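Local coordinates for protein nucleoside diphosphate kinase (Aquifex aeolicus, PDB 3ZTP) that probably makes nucleoside triphosphates by moving the gamma phosphate of ATP onto nucleoside diphosphates through a phosphorylated active-site intermediate, at residues A[11-16]-A[116-121]; A[30-35]-A[80-85]. All blocks are in the same frame, centred on the assembly; numbering follows the deposited sequence.

Interaction 1: A[11-16]-A[116-121]; sequences KPDAME and KNAIHA. With SO4 (sulfate ion), chain D.
Lys11 lies stretched along the backbone of 118-120, held at both ends. At its root Lys11 N gives a nearly straight bond (172°) to Ala118 O at 2.9 Å, although it meets that oxygen from above the carbonyl plane. The side chain leaves with CG beside the backbone N (chi1 -58°) and is extended from there on, which carries CG and CD past Ile119 N and brings CE against His120 CB. At the far end Lys11 NZ makes a 2.8 Å hydrogen bond to Asn117 OD1, in the carbonyl plane and on a lone pair; the two side chains cross at a slant, and a water accepts from Asn117 ND2 and, weakly, from NZ. The amide cannot easily flip, because ND2 also donates to Thr93 O.

In the first turn of helix 12-17, Asp13 points its carboxylate at the 116-118 loop. Asp13 OD2 takes Ala118 N at 2.9 Å with the syn lone pair, pinning the loop where Ala118 adopts positive phi (74°). Beside it Ala14 CB packs on Ala118 CB at 3.9 Å.

Beyond the lysine a sulfate, probably from the crystallisation liquor, sits in the plane of the His120 ring at its edge. His120 ND1 donates to sulfate O2 at 2.7 Å, while Lys11 NZ makes weak bonds to O1 and O4; Tyr51 OH holds the anion as well. On the ring's other nitrogen, NE2 is bonded to Glu131 OE1, which fixes the imidazole's rotation. A methionine in place of Lys11 would probably leave Asn117 OD1 without this donor and the sulfate without the two weak bonds from NZ. Since His120 is the predicted phosphohistidine, bonded here through ND1, and Lys11 and Asn117 are predicted ATP ligands, the sulfate plausibly marks where a transferred phosphate would lie.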
ATOM      1  N   LYS A  11      12.346  -6.437 -14.630  1.00  6.98           N
ATOM      2  CA  LYS A  11      12.176  -5.277 -15.490  1.00  7.47           C
ATOM      3  C   LYS A  11      11.139  -5.555 -16.577  1.00  8.10           C
ATOM      4  O   LYS A  11      10.726  -6.698 -16.806  1.00  8.83           O
ATOM      5  CB  LYS A  11      13.521  -4.881 -16.102  1.00  7.81           C
ATOM      6  CG  LYS A  11      14.595  -4.560 -15.100  1.00  8.33           C
ATOM      7  CD  LYS A  11      15.887  -4.088 -15.765  1.00  8.54           C
ATOM      8  CE  LYS A  11      16.910  -3.556 -14.789  1.00  8.92           C
ATOM      9  NZ  LYS A  11      18.188  -3.206 -15.428  1.00 11.09           N
ATOM     10  N   PRO A  12      10.689  -4.503 -17.268  1.00  7.63           N
ATOM     11  CA  PRO A  12       9.582  -4.721 -18.198  1.00  8.61           C
ATOM     12  C   PRO A  12       9.891  -5.685 -19.346  1.00  9.53           C
ATOM     13  O   PRO A  12       8.957  -6.297 -19.891  1.00  9.78           O
ATOM     14  CB  PRO A  12       9.251  -3.304 -18.699  1.00  9.75           C
ATOM     15  CG  PRO A  12       9.666  -2.431 -17.591  1.00  9.19           C
ATOM     16  CD  PRO A  12      10.941  -3.063 -17.064  1.00  8.13           C
ATOM     17  N   ASP A  13      11.154  -5.797 -19.753  1.00  8.47           N
ATOM     18  CA  ASP A  13      11.503  -6.772 -20.786  1.00  8.72           C
ATOM     19  C   ASP A  13      11.194  -8.199 -20.341  1.00 10.30           C
ATOM     20  O   ASP A  13      10.587  -8.968 -21.095  1.00 11.58           O
ATOM     21  CB  ASP A  13      12.951  -6.629 -21.248  1.00  9.95           C
ATOM     22  CG  ASP A  13      13.967  -6.747 -20.118  1.00  8.89           C
ATOM     23  OD1 ASP A  13      13.675  -6.370 -18.962  1.00  9.68           O
ATOM     24  OD2 ASP A  13      15.092  -7.213 -20.407  1.00 10.50           O
ATOM     25  N   ALA A  14      11.623  -8.565 -19.142  1.00  9.16           N
ATOM     26  CA  ALA A  14      11.374  -9.906 -18.634  1.00  8.62           C
ATOM     27  C   ALA A  14       9.901 -10.105 -18.325  1.00  8.96           C
ATOM     28  O   ALA A  14       9.373 -11.207 -18.489  1.00 10.32           O
ATOM     29  CB  ALA A  14      12.247 -10.165 -17.392  1.00 10.23           C
ATOM     30  N   MET A  15       9.228  -9.052 -17.880  0.70  8.91           N
ATOM     31  CA  MET A  15       7.791  -9.108 -17.651  0.70 10.82           C
ATOM     32  C   MET A  15       7.078  -9.471 -18.943  0.70 11.65           C
ATOM     33  O   MET A  15       6.281 -10.408 -18.973  0.70 13.49           O
ATOM     34  CB  MET A  15       7.283  -7.778 -17.088  0.70 10.65           C
ATOM     35  CG  MET A  15       7.852  -7.485 -15.726  0.70 10.64           C
ATOM     36  SD  MET A  15       7.204  -8.554 -14.414  0.70 13.43           S
ATOM     37  CE  MET A  15       5.619  -7.687 -14.316  0.70 16.51           C
ATOM     38  N   GLU A  16       7.415  -8.782 -20.026  0.70 11.94           N
ATOM     39  CA  GLU A  16       6.764  -8.999 -21.306  0.70 13.33           C
ATOM     40  C   GLU A  16       7.105 -10.359 -21.891  0.70 13.79           C
ATOM     41  O   GLU A  16       6.274 -10.945 -22.598  0.70 17.20           O
ATOM     42  CB  GLU A  16       7.143  -7.878 -22.278  0.70 17.08           C
ATOM     43  CG  GLU A  16       6.471  -6.563 -21.944  0.70 24.63           C
ATOM     44  CD  GLU A  16       6.822  -5.469 -22.929  0.70 39.42           C
ATOM     45  OE1 GLU A  16       7.061  -5.790 -24.113  0.70 35.73           O
ATOM     46  OE2 GLU A  16       6.866  -4.293 -22.513  0.70 48.76           O
ATOM     47  N   LYS A 116      18.267  -3.773 -21.721  1.00 10.58           N
ATOM     48  CA  LYS A 116      17.142  -4.653 -21.454  1.00  9.56           C
ATOM     49  C   LYS A 116      17.703  -5.972 -20.982  1.00  8.90           C
ATOM     50  O   LYS A 116      17.884  -6.922 -21.760  1.00 10.14           O
ATOM     51  CB  LYS A 116      16.258  -4.829 -22.696  1.00 12.58           C
ATOM     52  CG  LYS A 116      15.568  -3.518 -23.081  1.00 17.38           C
ATOM     53  CD  LYS A 116      14.559  -3.710 -24.194  1.00 31.28           C
ATOM     54  CE  LYS A 116      13.747  -2.431 -24.404  1.00 50.06           C
ATOM     55  NZ  LYS A 116      12.442  -2.694 -25.066  1.00 66.03           N
ATOM     56  N   ASN A 117      18.030  -5.992 -19.691  1.00  8.57           N
ATOM     57  CA  ASN A 117      18.756  -7.110 -19.102  1.00  8.48           C
ATOM     58  C   ASN A 117      17.991  -7.785 -17.975  1.00  7.78           C
ATOM     59  O   ASN A 117      18.593  -8.281 -17.017  1.00  8.88           O
ATOM     60  CB  ASN A 117      20.156  -6.700 -18.638  1.00  9.97           C
ATOM     61  CG  ASN A 117      20.139  -5.694 -17.528  1.00 11.18           C
ATOM     62  OD1 ASN A 117      19.096  -5.214 -17.114  1.00 10.96           O
ATOM     63  ND2 ASN A 117      21.327  -5.349 -17.054  1.00 13.09           N
ATOM     64  N   ALA A 118      16.672  -7.787 -18.098  1.00  7.66           N
ATOM     65  CA  ALA A 118      15.743  -8.619 -17.316  1.00  6.54           C
ATOM     66  C   ALA A 118      15.518  -8.226 -15.877  1.00  6.20           C
ATOM     67  O   ALA A 118      14.403  -8.365 -15.388  1.00  7.18           O
ATOM     68  CB  ALA A 118      16.123 -10.112 -17.393  1.00  8.11           C
ATOM     69  N   ILE A 119      16.563  -7.822 -15.171  1.00  7.53           N
ATOM     70  CA  ILE A 119      16.493  -7.748 -13.720  1.00  7.28           C
ATOM     71  C   ILE A 119      17.515  -6.760 -13.186  1.00  7.17           C
ATOM     72  O   ILE A 119      18.604  -6.601 -13.729  1.00  9.00           O
ATOM     73  CB  ILE A 119      16.688  -9.167 -13.091  1.00  7.36           C
ATOM     74  CG1 ILE A 119      16.414  -9.193 -11.587  1.00  7.75           C
ATOM     75  CG2 ILE A 119      18.086  -9.740 -13.430  1.00  8.76           C
ATOM     76  CD1 ILE A 119      16.230 -10.606 -11.054  1.00  7.95           C
ATOM     77  N   HIS A 120      17.109  -6.079 -12.119  1.00  7.11           N
ATOM     78  CA  HIS A 120      17.937  -5.231 -11.283  1.00  7.38           C
ATOM     79  C   HIS A 120      18.183  -5.956  -9.958  1.00  7.32           C
ATOM     80  O   HIS A 120      17.250  -6.552  -9.413  1.00  7.53           O
ATOM     81  CB  HIS A 120      17.181  -3.938 -10.943  1.00  8.42           C
ATOM     82  CG  HIS A 120      17.832  -3.144  -9.859  1.00 10.87           C
ATOM     83  ND1 HIS A 120      18.805  -2.211 -10.118  1.00 13.36           N
ATOM     84  CD2 HIS A 120      17.684  -3.178  -8.518  1.00 10.43           C
ATOM     85  CE1 HIS A 120      19.220  -1.687  -8.978  1.00 13.18           C
ATOM     86  NE2 HIS A 120      18.555  -2.257  -7.996  1.00 10.03           N
ATOM     87  N   ALA A 121      19.387  -5.861  -9.410  1.00  8.24           N
ATOM     88  CA  ALA A 121      19.623  -6.231  -8.014  1.00  7.73           C
ATOM     89  C   ALA A 121      20.495  -5.198  -7.343  1.00  8.43           C
ATOM     90  O   ALA A 121      21.377  -4.610  -7.976  1.00  9.80           O
ATOM     91  CB  ALA A 121      20.276  -7.604  -7.899  1.00  9.83           C
TER
HETATM   92  S   SO4 D 510      19.838  -1.684 -13.107  0.61 29.77           S
HETATM   93  O1  SO4 D 510      20.195  -3.082 -13.320  0.61 35.26           O
HETATM   94  O2  SO4 D 510      20.542  -1.185 -11.927  0.61 37.69           O
HETATM   95  O3  SO4 D 510      20.256  -0.831 -14.216  0.61 34.25           O
HETATM   96  O4  SO4 D 510      18.413  -1.550 -12.974  0.61 20.32           O
HETATM   97  O   HOH W   1      21.366  -2.930 -15.177  1.00 24.20           O

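Interaction 2: A[30-35]-A[80-85]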
ATOM      1  N   GLU A  30      17.286 -21.300  -4.953  1.00  7.75           N
ATOM      2  CA  GLU A  30      18.625 -20.968  -4.478  1.00  8.70           C
ATOM      3  C   GLU A  30      18.657 -20.709  -2.966  1.00 10.83           C
ATOM      4  O   GLU A  30      19.728 -20.476  -2.397  1.00 12.65           O
ATOM      5  CB  GLU A  30      19.148 -19.751  -5.236  1.00  9.02           C
ATOM      6  CG  GLU A  30      19.395 -20.035  -6.729  1.00  8.05           C
ATOM      7  CD  GLU A  30      20.733 -20.657  -7.029  1.00 13.02           C
ATOM      8  OE1 GLU A  30      21.511 -20.948  -6.095  1.00 13.48           O
ATOM      9  OE2 GLU A  30      21.023 -20.863  -8.231  1.00 16.50           O
ATOM     10  N   GLY A  31      17.505 -20.781  -2.300  1.00  9.46           N
ATOM     11  CA  GLY A  31      17.473 -20.767  -0.840  1.00 10.12           C
ATOM     12  C   GLY A  31      17.115 -19.426  -0.211  1.00 10.21           C
ATOM     13  O   GLY A  31      17.280 -19.268   1.003  1.00 12.94           O
ATOM     14  N   PHE A  32      16.656 -18.470  -1.005  1.00  7.70           N
ATOM     15  CA  PHE A  32      16.302 -17.163  -0.452  1.00  8.79           C
ATOM     16  C   PHE A  32      14.863 -17.146   0.019  1.00 10.38           C
ATOM     17  O   PHE A  32      13.972 -17.774  -0.562  1.00 11.93           O
ATOM     18  CB  PHE A  32      16.536 -16.062  -1.493  1.00  9.27           C
ATOM     19  CG  PHE A  32      17.960 -15.938  -1.846  1.00 10.70           C
ATOM     20  CD1 PHE A  32      18.838 -15.387  -0.921  1.00 13.14           C
ATOM     21  CD2 PHE A  32      18.474 -16.507  -3.001  1.00 11.98           C
ATOM     22  CE1 PHE A  32      20.187 -15.332  -1.167  1.00 16.15           C
ATOM     23  CE2 PHE A  32      19.829 -16.448  -3.249  1.00 13.51           C
ATOM     24  CZ  PHE A  32      20.683 -15.868  -2.332  1.00 15.15           C
ATOM     25  N   GLN A  33      14.648 -16.412   1.091  1.00  9.65           N
ATOM     26  CA  GLN A  33      13.314 -16.111   1.580  0.54 10.50           C
ATOM     27  C   GLN A  33      12.819 -14.840   0.918  1.00  8.44           C
ATOM     28  O   GLN A  33      13.526 -13.819   0.957  1.00 10.58           O
ATOM     29  CB  GLN A  33      13.361 -15.897   3.092  0.54 13.17           C
ATOM     30  CG  GLN A  33      13.692 -17.158   3.893  0.54 17.65           C
ATOM     31  CD  GLN A  33      12.669 -18.260   3.682  0.54 22.78           C
ATOM     32  OE1 GLN A  33      11.475 -18.055   3.886  0.54 26.60           O
ATOM     33  NE2 GLN A  33      13.134 -19.435   3.248  0.54 24.16           N
ATOM     34  N   ILE A  34      11.644 -14.896   0.308  1.00  8.23           N
ATOM     35  CA  ILE A  34      11.003 -13.688  -0.217  1.00  7.88           C
ATOM     36  C   ILE A  34      10.292 -13.024   0.957  1.00  8.24           C
ATOM     37  O   ILE A  34       9.362 -13.586   1.527  1.00 10.14           O
ATOM     38  CB  ILE A  34      10.023 -13.971  -1.360  1.00  8.19           C
ATOM     39  CG1 ILE A  34      10.778 -14.622  -2.523  1.00  9.46           C
ATOM     40  CG2 ILE A  34       9.338 -12.704  -1.792  1.00  9.80           C
ATOM     41  CD1 ILE A  34       9.885 -15.120  -3.652  1.00 12.03           C
ATOM     42  N   LYS A  35      10.772 -11.839   1.332  1.00  7.72           N
ATOM     43  CA  LYS A  35      10.236 -11.085   2.475  1.00  7.37           C
ATOM     44  C   LYS A  35       9.221 -10.020   2.081  1.00  8.23           C
ATOM     45  O   LYS A  35       8.499  -9.491   2.938  1.00  8.03           O
ATOM     46  CB  LYS A  35      11.369 -10.443   3.259  1.00  9.49           C
ATOM     47  CG  LYS A  35      12.370 -11.430   3.853  1.00 12.43           C
ATOM     48  CD  LYS A  35      11.748 -12.314   4.867  1.00 13.96           C
ATOM     49  CE  LYS A  35      11.176 -11.502   6.016  1.00 19.33           C
ATOM     50  NZ  LYS A  35      10.615 -12.375   7.095  1.00 24.62           N
ATOM     51  N   GLU A  80      21.790 -15.810   3.647  1.00 15.86           N
ATOM     52  CA  GLU A  80      23.226 -15.660   3.877  1.00 16.69           C
ATOM     53  C   GLU A  80      23.918 -15.090   2.633  1.00 14.95           C
ATOM     54  O   GLU A  80      23.708 -15.585   1.530  1.00 14.79           O
ATOM     55  CB  GLU A  80      23.815 -17.022   4.222  1.00 18.82           C
ATOM     56  CG  GLU A  80      25.314 -17.026   4.427  1.00 26.40           C
ATOM     57  CD  GLU A  80      25.749 -16.180   5.596  1.00 32.08           C
ATOM     58  OE1 GLU A  80      24.990 -16.064   6.581  1.00 30.32           O
ATOM     59  OE2 GLU A  80      26.862 -15.624   5.527  1.00 31.93           O
ATOM     60  N   ASP A  81      24.699 -14.029   2.820  1.00 13.59           N
ATOM     61  CA  ASP A  81      25.486 -13.451   1.739  1.00 14.46           C
ATOM     62  C   ASP A  81      24.593 -13.103   0.542  1.00 13.16           C
ATOM     63  O   ASP A  81      25.028 -13.171  -0.600  1.00 13.65           O
ATOM     64  CB  ASP A  81      26.600 -14.437   1.336  1.00 17.32           C
ATOM     65  CG  ASP A  81      27.787 -13.772   0.641  1.00 23.18           C
ATOM     66  OD1 ASP A  81      28.082 -12.575   0.876  1.00 24.00           O
ATOM     67  OD2 ASP A  81      28.475 -14.506  -0.112  1.00 29.54           O
ATOM     68  N   ALA A  82      23.366 -12.661   0.799  1.00 12.73           N
ATOM     69  CA  ALA A  82      22.376 -12.474  -0.278  1.00 10.88           C
ATOM     70  C   ALA A  82      22.804 -11.488  -1.337  1.00 10.64           C
ATOM     71  O   ALA A  82      22.528 -11.686  -2.508  1.00 11.07           O
ATOM     72  CB  ALA A  82      21.026 -12.070   0.280  1.00 10.44           C
ATOM     73  N   ILE A  83      23.452 -10.399  -0.947  1.00 11.04           N
ATOM     74  CA  ILE A  83      23.742  -9.367  -1.933  1.00 11.01           C
ATOM     75  C   ILE A  83      24.681  -9.914  -3.012  1.00 10.87           C
ATOM     76  O   ILE A  83      24.394  -9.818  -4.218  1.00 11.94           O
ATOM     77  CB  ILE A  83      24.296  -8.091  -1.261  1.00 14.38           C
ATOM     78  CG1 ILE A  83      23.195  -7.444  -0.406  1.00 14.94           C
ATOM     79  CG2 ILE A  83      24.814  -7.113  -2.334  1.00 17.11           C
ATOM     80  CD1 ILE A  83      23.712  -6.484   0.653  1.00 17.15           C
ATOM     81  N   LYS A  84      25.768 -10.526  -2.602  1.00 11.68           N
ATOM     82  CA  LYS A  84      26.714 -11.096  -3.553  1.00 11.53           C
ATOM     83  C   LYS A  84      26.123 -12.311  -4.286  1.00 12.52           C
ATOM     84  O   LYS A  84      26.323 -12.483  -5.480  1.00 12.80           O
ATOM     85  CB  LYS A  84      28.013 -11.484  -2.849  1.00 16.15           C
ATOM     86  CG  LYS A  84      29.005 -12.251  -3.702  1.00 30.78           C
ATOM     87  CD  LYS A  84      30.218 -12.649  -2.863  1.00 61.91           C
ATOM     88  CE  LYS A  84      31.259 -13.403  -3.673  1.00 88.19           C
ATOM     89  NZ  LYS A  84      32.435 -13.770  -2.837  1.00104.08           N
ATOM     90  N   ARG A  85      25.412 -13.166  -3.570  1.00 10.38           N
ATOM     91  CA  ARG A  85      24.913 -14.383  -4.192  1.00 10.21           C
ATOM     92  C   ARG A  85      23.869 -14.057  -5.251  1.00  9.35           C
ATOM     93  O   ARG A  85      23.848 -14.662  -6.323  1.00  9.70           O
ATOM     94  CB  ARG A  85      24.351 -15.351  -3.157  1.00 12.37           C
ATOM     95  CG  ARG A  85      25.402 -16.085  -2.343  1.00 16.62           C
ATOM     96  CD  ARG A  85      24.794 -16.873  -1.171  1.00 21.22           C
ATOM     97  NE  ARG A  85      23.868 -17.902  -1.630  1.00 26.80           N
ATOM     98  CZ  ARG A  85      22.800 -18.324  -0.950  1.00 32.87           C
ATOM     99  NH1 ARG A  85      22.487 -17.818   0.235  1.00 31.12           N
ATOM    100  NH2 ARG A  85      22.023 -19.261  -1.465  1.00 32.53           N
TER
HETATM  101  O   HOH W   2      22.610 -20.022  -3.964  1.00 30.87           O
HETATM  102  O   HOH W   3      20.194 -19.352   1.563  1.00 44.14           O
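Phe32 reaches across to the start of helix 82-90 and presses the CZ corner of its ring against Arg85. Phe32 CZ stands 3.5 Å from Arg85 CZ, over the centre of one guanidinium face, with the ring and guanidinium planes 28° apart. Arg85 CB lies in the ring plane at its edge, and Ala82 CB touches Phe32 CE1 at 3.7 Å, so one turn of the helix receives the phenyl group. The bend in Arg85 at chi3 (62°) turns one guanidinium face toward Phe32 CZ. From there Arg85 NH1 donates to Glu80 O at 2.9 Å, in the carbonyl plane and on a lone pair. This bond, with the phenyl on one face, holds the flat group in its orientation.

The other side of the contact is wetter. Arg85 NH2 comes to 2.8 Å from Glu30 O, at the edge of the guanidinium. Two waters lie in its plane and bridge to the opposite segment: one accepts from NH2 and donates to Glu30 OE1, the other accepts from NH1 and donates to Gly31 O. Glu30 and Arg85 thus face each other through water, while the glutamate's OE2 is salt-bridged to Arg26.

Gly31 closes the preceding helix in a Schellman motif, with a positive phi (101°) at which a side chain would be jammed against the carbonyl oxygen of Glu30, so the site calls for glycine. The contact joins the turn between helix 20-29 and strand 33-40 to the first turn of helix 82-90. Further along that helix Val86 and Ile89 also meet Phe32, and Gln33 pairs with Glu78 of the adjacent strand 72-78.

How the interactions relate
The two interactions lie on opposite sides of the chain's centre, their centres about 19 Å apart and their nearest atoms about 6 Å apart, without touching. In sequence, interaction 2 is nested inside the long loop closed by interaction 1: 11-16 comes first, then 30-35, 80-85 and finally 116-121. Both reach the same antiparallel sheet, ordered 33-40, 72-78, 3-10, 119-121, and between them they involve the two strands outermost within this chain. Helix 82-90 links them further, meeting Phe32 in one and packing on Ile119 and Ala121 in the other. Interaction 1, with the predicted phosphohistidine and ATP-binding residues, lines the probable catalytic pocket, whereas interaction 2 is structural packing beside strand 33-40.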